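Local coordinates for protein cytochrome CH (Methylobacterium extorquens, PDB 1QN2) that carries electrons through a covalently bound heme c, and as a class I c-type cytochrome probably shuttles between redox partners in methylotrophic metabolism, at residues K30-A35 with A94-K99; G43-D48 with G75-F80. One frame throughout, in Å; residues are numbered along the deposited sequence.

Contact 1. Residues K30-A35 with A94-K99; sequences KGVVGA and AYLKTK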
ATOM      1  N   LYS A  30       4.286  -8.186   1.207  1.00 24.95           N
ATOM      2  CA  LYS A  30       3.779  -9.565   1.124  1.00 23.61           C
ATOM      3  C   LYS A  30       2.576  -9.747   2.036  1.00 27.24           C
ATOM      4  O   LYS A  30       2.635  -9.448   3.229  1.00 35.61           O
ATOM      5  CB  LYS A  30       4.879 -10.558   1.470  1.00 38.14           C
ATOM      6  CG  LYS A  30       4.467 -12.029   1.424  1.00 32.45           C
ATOM      7  CD  LYS A  30       5.654 -12.904   1.811  1.00118.75           C
ATOM      8  CE  LYS A  30       5.256 -14.351   2.036  1.00197.39           C
ATOM      9  NZ  LYS A  30       6.238 -15.071   2.899  1.00104.54           N
ATOM     10  N   GLY A  31       1.484 -10.240   1.459  1.00 24.63           N
ATOM     11  CA  GLY A  31       0.269 -10.482   2.208  1.00 43.66           C
ATOM     12  C   GLY A  31      -0.345  -9.258   2.852  1.00 40.11           C
ATOM     13  O   GLY A  31      -1.000  -9.339   3.892  1.00 33.48           O
ATOM     14  N   VAL A  32      -0.148  -8.096   2.235  1.00 40.90           N
ATOM     15  CA  VAL A  32      -0.697  -6.869   2.792  1.00 25.74           C
ATOM     16  C   VAL A  32      -2.191  -6.748   2.602  1.00 26.45           C
ATOM     17  O   VAL A  32      -2.879  -6.087   3.390  1.00 33.08           O
ATOM     18  CB  VAL A  32       0.005  -5.625   2.214  1.00 23.61           C
ATOM     19  CG1 VAL A  32      -0.382  -5.454   0.745  1.00 22.66           C
ATOM     20  CG2 VAL A  32      -0.395  -4.419   3.070  1.00 17.84           C
ATOM     21  N   VAL A  33      -2.764  -7.365   1.566  1.00 29.29           N
ATOM     22  CA  VAL A  33      -4.194  -7.238   1.375  1.00 24.63           C
ATOM     23  C   VAL A  33      -5.014  -7.942   2.429  1.00 34.66           C
ATOM     24  O   VAL A  33      -4.944  -9.159   2.600  1.00 49.19           O
ATOM     25  CB  VAL A  33      -4.647  -7.637  -0.033  1.00 25.42           C
ATOM     26  CG1 VAL A  33      -6.106  -7.257  -0.217  1.00 29.92           C
ATOM     27  CG2 VAL A  33      -3.788  -6.845  -1.032  1.00 20.45           C
ATOM     28  N   GLY A  34      -5.820  -7.171   3.156  1.00 35.06           N
ATOM     29  CA  GLY A  34      -6.656  -7.748   4.193  1.00 27.24           C
ATOM     30  C   GLY A  34      -5.932  -7.801   5.522  1.00 26.77           C
ATOM     31  O   GLY A  34      -6.467  -8.270   6.526  1.00 37.66           O
ATOM     32  N   ALA A  35      -4.692  -7.309   5.557  1.00 23.13           N
ATOM     33  CA  ALA A  35      -3.958  -7.341   6.826  1.00 28.82           C
ATOM     34  C   ALA A  35      -4.211  -6.066   7.630  1.00 30.71           C
ATOM     35  O   ALA A  35      -4.702  -5.067   7.107  1.00 24.24           O
ATOM     36  CB  ALA A  35      -2.469  -7.500   6.558  1.00 43.19           C
ATOM     37  N   ALA A  94      -5.309  -5.228  -7.677  1.00 25.11           N
ATOM     38  CA  ALA A  94      -5.438  -6.618  -8.210  1.00 20.13           C
ATOM     39  C   ALA A  94      -4.052  -7.268  -8.178  1.00 18.87           C
ATOM     40  O   ALA A  94      -3.851  -8.451  -7.909  1.00 24.24           O
ATOM     41  CB  ALA A  94      -5.900  -6.489  -9.670  1.00 20.06           C
ATOM     42  N   TYR A  95      -3.046  -6.441  -8.459  1.00 21.56           N
ATOM     43  CA  TYR A  95      -1.675  -6.947  -8.464  1.00 15.08           C
ATOM     44  C   TYR A  95      -1.229  -7.378  -7.085  1.00 23.77           C
ATOM     45  O   TYR A  95      -0.632  -8.447  -6.926  1.00 21.95           O
ATOM     46  CB  TYR A  95      -0.733  -5.913  -9.067  1.00 19.82           C
ATOM     47  CG  TYR A  95       0.729  -6.274  -8.940  1.00 29.61           C
ATOM     48  CD1 TYR A  95       1.196  -7.462  -9.497  1.00 24.40           C
ATOM     49  CD2 TYR A  95       1.625  -5.459  -8.262  1.00 22.50           C
ATOM     50  CE1 TYR A  95       2.524  -7.812  -9.376  1.00 28.42           C
ATOM     51  CE2 TYR A  95       2.969  -5.790  -8.160  1.00 23.92           C
ATOM     52  CZ  TYR A  95       3.402  -6.982  -8.716  1.00 31.11           C
ATOM     53  OH  TYR A  95       4.714  -7.387  -8.619  1.00 26.92           O
ATOM     54  N   LEU A  96      -1.517  -6.564  -6.068  1.00 18.00           N
ATOM     55  CA  LEU A  96      -1.151  -6.850  -4.695  1.00 15.40           C
ATOM     56  C   LEU A  96      -1.756  -8.151  -4.198  1.00 14.61           C
ATOM     57  O   LEU A  96      -1.144  -8.893  -3.431  1.00 22.58           O
ATOM     58  CB  LEU A  96      -1.585  -5.697  -3.773  1.00 16.27           C
ATOM     59  CG  LEU A  96      -0.895  -4.347  -3.948  1.00 19.90           C
ATOM     60  CD1 LEU A  96      -1.432  -3.359  -2.893  1.00 26.69           C
ATOM     61  CD2 LEU A  96       0.607  -4.499  -3.791  1.00 28.42           C
ATOM     62  N   LYS A  97      -2.982  -8.428  -4.638  1.00 21.16           N
ATOM     63  CA  LYS A  97      -3.646  -9.654  -4.216  1.00 22.82           C
ATOM     64  C   LYS A  97      -2.877 -10.884  -4.687  1.00 35.53           C
ATOM     65  O   LYS A  97      -2.894 -11.926  -4.029  1.00 34.19           O
ATOM     66  CB  LYS A  97      -5.085  -9.691  -4.736  1.00 20.21           C
ATOM     67  CG  LYS A  97      -6.036  -8.737  -4.029  1.00 30.16           C
ATOM     68  CD  LYS A  97      -7.466  -8.980  -4.464  1.00 28.03           C
ATOM     69  CE  LYS A  97      -8.469  -8.006  -3.911  1.00 48.48           C
ATOM     70  NZ  LYS A  97      -9.843  -8.314  -4.414  1.00 41.85           N
ATOM     71  N   THR A  98      -2.187 -10.768  -5.821  1.00 31.90           N
ATOM     72  CA  THR A  98      -1.430 -11.898  -6.340  1.00 36.48           C
ATOM     73  C   THR A  98      -0.203 -12.199  -5.491  1.00 51.95           C
ATOM     74  O   THR A  98       0.337 -13.301  -5.594  1.00 35.77           O
ATOM     75  CB  THR A  98      -1.008 -11.718  -7.796  1.00 29.14           C
ATOM     76  OG1 THR A  98       0.086 -10.802  -7.892  1.00 22.50           O
ATOM     77  CG2 THR A  98      -2.152 -11.270  -8.674  1.00 28.11           C
ATOM     78  N   LYS A  99       0.221 -11.233  -4.688  1.00 28.42           N
ATOM     79  CA  LYS A  99       1.386 -11.398  -3.830  1.00 30.71           C
ATOM     80  C   LYS A  99       1.005 -11.875  -2.442  1.00 74.22           C
ATOM     81  O   LYS A  99       1.092 -11.171  -1.444  1.00 36.08           O
ATOM     82  CB  LYS A  99       2.196 -10.107  -3.765  1.00 37.11           C
ATOM     83  CG  LYS A  99       3.443 -10.132  -4.631  1.00 46.35           C
ATOM     84  CD  LYS A  99       3.103 -10.330  -6.103  1.00 36.32           C
ATOM     85  CE  LYS A  99       4.324 -10.917  -6.818  1.00 32.06           C
ATOM     86  NZ  LYS A  99       5.167 -11.653  -5.825  1.00 55.66           N
TER
HETATM   87  O   HOH W   1      -1.588  -9.274  -0.724  1.00 34.82           O
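V33 sets its branched end against the last turn of helix 86-98: CG2 lies 3.7 Å from L96 CB, and the two side chains cross at about a right angle. V33 CG1, anti to the backbone N (chi1 -171°), meets the aliphatic start of K97, 4.1 Å from K97 CG, and leaves CG2 to L96. K97 then runs on extended, and its NZ makes a weak hydrogen bond to Q59. Deeper in, V32 CG1 approaches L96 CD1 at 4.3 Å, while V32 also touches the heme and W57, and L96 rests on F11 and F20. Polar links accompany these apolar contacts. G31 N donates to K99 O over 3.1 Å, nearly straight at the hydrogen (165°), and water 1 accepts from V33 N and donates to L96 O at 2.8 Å. V33 itself sits in a type II beta turn from V32 to A35, closed by A35 N to V32 O, and G34 and A35 bond to W57 through the backbone. Apolar contacts of V32 and V33 with L96 are thus combined with one direct main-chain bond and one water-mediated link, the water bridging a helix carbonyl that lies beyond direct bonding distance of V33 N.

Contact 2. Residues G43-D48 with G75-F80; sequences GYAFSD and GTKMVF. With HEC (heme c), chain D.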
ATOM      1  N   GLY A  43       8.290  -6.918  11.608  1.00 41.06           N
ATOM      2  CA  GLY A  43       8.851  -5.895  12.462  1.00 47.85           C
ATOM      3  C   GLY A  43       9.306  -4.609  11.808  1.00 53.22           C
ATOM      4  O   GLY A  43      10.291  -4.003  12.249  1.00 43.74           O
ATOM      5  N   TYR A  44       8.623  -4.157  10.757  1.00 38.06           N
ATOM      6  CA  TYR A  44       9.090  -2.875  10.150  1.00 27.32           C
ATOM      7  C   TYR A  44       8.732  -1.751  11.142  1.00 21.24           C
ATOM      8  O   TYR A  44       7.752  -1.924  11.863  1.00 23.77           O
ATOM      9  CB  TYR A  44       8.336  -2.657   8.838  1.00 28.74           C
ATOM     10  CG  TYR A  44       8.600  -1.327   8.181  1.00 30.16           C
ATOM     11  CD1 TYR A  44       9.710  -1.127   7.368  1.00 23.53           C
ATOM     12  CD2 TYR A  44       7.766  -0.240   8.435  1.00 26.85           C
ATOM     13  CE1 TYR A  44       9.961   0.095   6.791  1.00 25.11           C
ATOM     14  CE2 TYR A  44       8.012   0.982   7.863  1.00 20.21           C
ATOM     15  CZ  TYR A  44       9.109   1.152   7.048  1.00 21.63           C
ATOM     16  OH  TYR A  44       9.368   2.374   6.479  1.00 25.98           O
ATOM     17  N   ALA A  45       9.499  -0.675  11.177  1.00 31.58           N
ATOM     18  CA  ALA A  45       9.243   0.436  12.095  1.00 38.53           C
ATOM     19  C   ALA A  45       8.236   1.418  11.504  1.00 26.61           C
ATOM     20  O   ALA A  45       8.632   2.390  10.869  1.00 26.61           O
ATOM     21  CB  ALA A  45      10.554   1.160  12.396  1.00 31.74           C
ATOM     22  N   PHE A  46       6.949   1.162  11.711  1.00 23.84           N
ATOM     23  CA  PHE A  46       5.906   2.034  11.186  1.00 27.71           C
ATOM     24  C   PHE A  46       5.775   3.315  12.013  1.00 25.42           C
ATOM     25  O   PHE A  46       6.156   3.392  13.175  1.00 27.87           O
ATOM     26  CB  PHE A  46       4.557   1.297  11.206  1.00 23.37           C
ATOM     27  CG  PHE A  46       4.485   0.150  10.231  1.00 22.66           C
ATOM     28  CD1 PHE A  46       4.243   0.385   8.889  1.00 31.98           C
ATOM     29  CD2 PHE A  46       4.618  -1.152  10.679  1.00 21.08           C
ATOM     30  CE1 PHE A  46       4.140  -0.665   7.992  1.00 33.00           C
ATOM     31  CE2 PHE A  46       4.522  -2.218   9.795  1.00 21.16           C
ATOM     32  CZ  PHE A  46       4.285  -1.967   8.453  1.00 29.37           C
ATOM     33  N   SER A  47       5.214   4.335  11.377  1.00 19.03           N
ATOM     34  CA  SER A  47       5.007   5.625  12.073  1.00 22.90           C
ATOM     35  C   SER A  47       3.931   5.420  13.151  1.00 24.56           C
ATOM     36  O   SER A  47       3.175   4.447  13.098  1.00 20.53           O
ATOM     37  CB  SER A  47       4.432   6.621  11.023  1.00 22.82           C
ATOM     38  OG  SER A  47       3.103   6.218  10.708  1.00 22.66           O
ATOM     39  N   ASP A  48       3.827   6.327  14.119  1.00 20.53           N
ATOM     40  CA  ASP A  48       2.775   6.123  15.134  1.00 18.24           C
ATOM     41  C   ASP A  48       1.400   6.241  14.477  1.00 17.13           C
ATOM     42  O   ASP A  48       0.445   5.554  14.837  1.00 18.95           O
ATOM     43  CB  ASP A  48       2.908   7.200  16.219  1.00 25.90           C
ATOM     44  CG  ASP A  48       3.625   6.674  17.450  1.00 36.24           C
ATOM     45  OD1 ASP A  48       3.133   5.702  18.056  1.00100.51           O
ATOM     46  OD2 ASP A  48       4.676   7.243  17.802  1.00 52.19           O
ATOM     47  N   GLY A  75       0.174  12.155   8.890  1.00 15.40           N
ATOM     48  CA  GLY A  75       1.358  11.824   9.641  1.00 17.77           C
ATOM     49  C   GLY A  75       2.069  10.563   9.199  1.00 27.00           C
ATOM     50  O   GLY A  75       3.085  10.200   9.799  1.00 19.50           O
ATOM     51  N   THR A  76       1.593   9.877   8.160  1.00 20.45           N
ATOM     52  CA  THR A  76       2.311   8.666   7.732  1.00 19.11           C
ATOM     53  C   THR A  76       3.691   9.016   7.197  1.00 21.32           C
ATOM     54  O   THR A  76       3.925  10.123   6.695  1.00 18.55           O
ATOM     55  CB  THR A  76       1.523   7.954   6.595  1.00 22.19           C
ATOM     56  OG1 THR A  76       2.336   6.880   6.080  1.00 23.45           O
ATOM     57  CG2 THR A  76       1.252   8.942   5.471  1.00 19.58           C
ATOM     58  N   LYS A  77       4.643   8.081   7.281  1.00 16.27           N
ATOM     59  CA  LYS A  77       5.960   8.411   6.739  1.00 15.95           C
ATOM     60  C   LYS A  77       6.075   7.988   5.286  1.00 28.19           C
ATOM     61  O   LYS A  77       7.134   8.048   4.657  1.00 22.66           O
ATOM     62  CB  LYS A  77       7.090   7.914   7.583  1.00 26.69           C
ATOM     63  CG  LYS A  77       7.180   6.424   7.836  1.00 21.79           C
ATOM     64  CD  LYS A  77       8.423   6.136   8.682  1.00 24.16           C
ATOM     65  CE  LYS A  77       8.383   4.729   9.268  1.00 27.40           C
ATOM     66  NZ  LYS A  77       9.669   4.420   9.966  1.00 51.80           N
ATOM     67  N   MET A  78       4.958   7.534   4.710  1.00 25.11           N
ATOM     68  CA  MET A  78       5.020   7.156   3.284  1.00 21.32           C
ATOM     69  C   MET A  78       4.914   8.437   2.435  1.00 24.56           C
ATOM     70  O   MET A  78       3.813   8.954   2.256  1.00 21.32           O
ATOM     71  CB  MET A  78       3.829   6.250   2.930  1.00 19.27           C
ATOM     72  CG  MET A  78       3.815   5.971   1.406  1.00 23.06           C
ATOM     73  SD  MET A  78       2.820   4.471   1.053  1.00 18.40           S
ATOM     74  CE  MET A  78       2.064   5.088  -0.455  1.00 15.32           C
ATOM     75  N   VAL A  79       6.060   8.901   1.960  1.00 25.74           N
ATOM     76  CA  VAL A  79       6.119  10.109   1.136  1.00 25.11           C
ATOM     77  C   VAL A  79       5.839   9.739  -0.330  1.00 30.48           C
ATOM     78  O   VAL A  79       6.737   9.302  -1.040  1.00 25.11           O
ATOM     79  CB  VAL A  79       7.513  10.762   1.217  1.00 32.29           C
ATOM     80  CG1 VAL A  79       7.538  12.052   0.409  1.00 28.03           C
ATOM     81  CG2 VAL A  79       7.874  11.016   2.680  1.00 39.08           C
ATOM     82  N   PHE A  80       4.590   9.914  -0.716  1.00 25.98           N
ATOM     83  CA  PHE A  80       4.103   9.608  -2.074  1.00 26.85           C
ATOM     84  C   PHE A  80       2.808  10.396  -2.307  1.00 26.85           C
ATOM     85  O   PHE A  80       1.906  10.334  -1.482  1.00 32.06           O
ATOM     86  CB  PHE A  80       3.818   8.106  -2.165  1.00 26.53           C
ATOM     87  CG  PHE A  80       3.378   7.610  -3.508  1.00 23.92           C
ATOM     88  CD1 PHE A  80       4.229   7.659  -4.602  1.00 24.71           C
ATOM     89  CD2 PHE A  80       2.114   7.079  -3.679  1.00 27.32           C
ATOM     90  CE1 PHE A  80       3.803   7.175  -5.824  1.00 36.24           C
ATOM     91  CE2 PHE A  80       1.667   6.607  -4.900  1.00 31.98           C
ATOM     92  CZ  PHE A  80       2.546   6.637  -5.968  1.00 35.53           C
TER
HETATM   93 FE   HEC D 101       4.253   2.635   0.436  1.00 21.56          FE
HETATM   94  CHA HEC D 101       3.466   1.869   3.685  1.00 16.82           C
HETATM   95  CHB HEC D 101       1.696   0.605  -0.659  1.00 17.05           C
HETATM   96  CHC HEC D 101       4.587   3.928  -2.752  1.00 13.03           C
HETATM   97  CHD HEC D 101       7.088   4.171   1.408  1.00 15.16           C
HETATM   98  NA  HEC D 101       2.838   1.415   1.354  1.00 17.53           N
HETATM   99  C1A HEC D 101       2.671   1.273   2.716  1.00 16.82           C
HETATM  100  C2A HEC D 101       1.589   0.458   2.890  1.00 16.34           C
HETATM  101  C3A HEC D 101       1.090   0.099   1.678  1.00 17.77           C
HETATM  102  C4A HEC D 101       1.869   0.700   0.713  1.00 19.90           C
HETATM  103  CMA HEC D 101      -0.125  -0.816   1.578  1.00 17.45           C
HETATM  104  CAA HEC D 101       1.022  -0.000   4.212  1.00 15.71           C
HETATM  105  CBA HEC D 101       1.664  -1.336   4.588  1.00 22.90           C
HETATM  106  CGA HEC D 101       1.351  -1.819   5.999  1.00 31.11           C
HETATM  107  O1A HEC D 101       0.375  -1.376   6.656  1.00 22.58           O
HETATM  108  O2A HEC D 101       1.810  -2.945   6.335  1.00 25.35           O
HETATM  109  NB  HEC D 101       3.346   2.292  -1.404  1.00 17.45           N
HETATM  110  C1B HEC D 101       2.342   1.380  -1.602  1.00 19.11           C
HETATM  111  C2B HEC D 101       2.176   1.274  -2.964  1.00 15.00           C
HETATM  112  C3B HEC D 101       2.905   2.272  -3.569  1.00 14.69           C
HETATM  113  C4B HEC D 101       3.695   2.865  -2.591  1.00 14.45           C
HETATM  114  CMB HEC D 101       1.214   0.416  -3.769  1.00 21.24           C
HETATM  115  CAB HEC D 101       2.819   2.595  -4.926  1.00 26.06           C
HETATM  116  CBB HEC D 101       1.668   3.183  -5.461  1.00 20.37           C
HETATM  117  NC  HEC D 101       5.598   3.886  -0.510  1.00 18.79           N
HETATM  118  C1C HEC D 101       5.590   4.228  -1.834  1.00 19.66           C
HETATM  119  C2C HEC D 101       6.764   4.912  -2.057  1.00 19.74           C
HETATM  120  C3C HEC D 101       7.494   4.962  -0.896  1.00 14.76           C
HETATM  121  C4C HEC D 101       6.741   4.340   0.078  1.00 16.74           C
HETATM  122  CMC HEC D 101       7.391   5.535  -3.292  1.00 23.21           C
HETATM  123  CAC HEC D 101       8.750   5.556  -0.742  1.00 24.32           C
HETATM  124  CBC HEC D 101       9.039   6.865  -1.138  1.00 23.45           C
HETATM  125  ND  HEC D 101       5.141   2.950   2.272  1.00 14.92           N
HETATM  126  C1D HEC D 101       6.286   3.664   2.409  1.00 14.21           C
HETATM  127  C2D HEC D 101       6.506   3.781   3.767  1.00 19.34           C
HETATM  128  C3D HEC D 101       5.506   3.119   4.403  1.00 13.98           C
HETATM  129  C4D HEC D 101       4.623   2.608   3.485  1.00 18.95           C
HETATM  130  CMD HEC D 101       7.603   4.458   4.567  1.00 15.55           C
HETATM  131  CAD HEC D 101       5.315   3.028   5.905  1.00 20.84           C
HETATM  132  CBD HEC D 101       4.319   4.176   6.162  1.00 18.16           C
HETATM  133  CGD HEC D 101       4.184   4.528   7.640  1.00 28.74           C
HETATM  134  O1D HEC D 101       3.494   5.547   7.915  1.00 23.29           O
HETATM  135  O2D HEC D 101       4.648   3.807   8.550  1.00 18.95           O
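K77 lies along a heme propionate, its CG 3.6 Å from HEC CGD, and meets the Y44 side chain from the opposite direction as it extends back toward 43-48, with K77 CE 3.8 Å from Y44 OH. Segment 75-80 belongs to the loop that carries the methionine ligand of the class I cytochrome c fold; M78 SD binds the iron HEC FE at 2.4 Å, and H18 supplies the other axial ligand. The propionate lies between the two segments. Its O1D accepts from the hydroxyls of S47 and T76. K77 N donates to HEC O1D as well, over 2.9 Å. The other oxygen, HEC O2D, accepts from S47 N at 2.9 Å and nearly straight (170°). Four donors from two separate loops therefore hold this carboxylate and are likely to stabilise its negative charge. A chi1 of 172° turns T76 OG1 away from its own N, where it can accept from M78 N in an ST turn as well as donate to O1D, tying the propionate anchor to the ligand residue. S47 OG in turn caps helix 48-53 at L50 N. Farther along the loop, HEC CHC lies 3.9 Å above one face of the F80 ring, offset toward its rim, and F80 CE2 reaches HEC CBB at 3.5 Å. Without this ring, as with an alanine here, HEC CHC and CBB would probably lose the aromatic group that covers them from this side. The phenol of Y44 bonds to V25 O. F46 presents its ring edge to O2D and carries Y44 CD2 3.5 Å above the centre of one face.

In the fold
From the N terminus the chain leaves helix 4-10 and runs through the long loop holding 30-35, half of contact 1, whose partner 94-99 comes only at the end of helix 86-98. Contact 1 thus closes a loop over most of the protein, bringing the C-terminal helix back to the early part. Contact 2 is nested inside it: 43-48 leads into helix 48-53, and the chain returns at 75-80 after helices 59-67 and 69-72. The centres of contacts 1 and 2 are about 18 Å apart, and the two do not touch. Both border the heme, and they lie on opposite sides of the chain's centre.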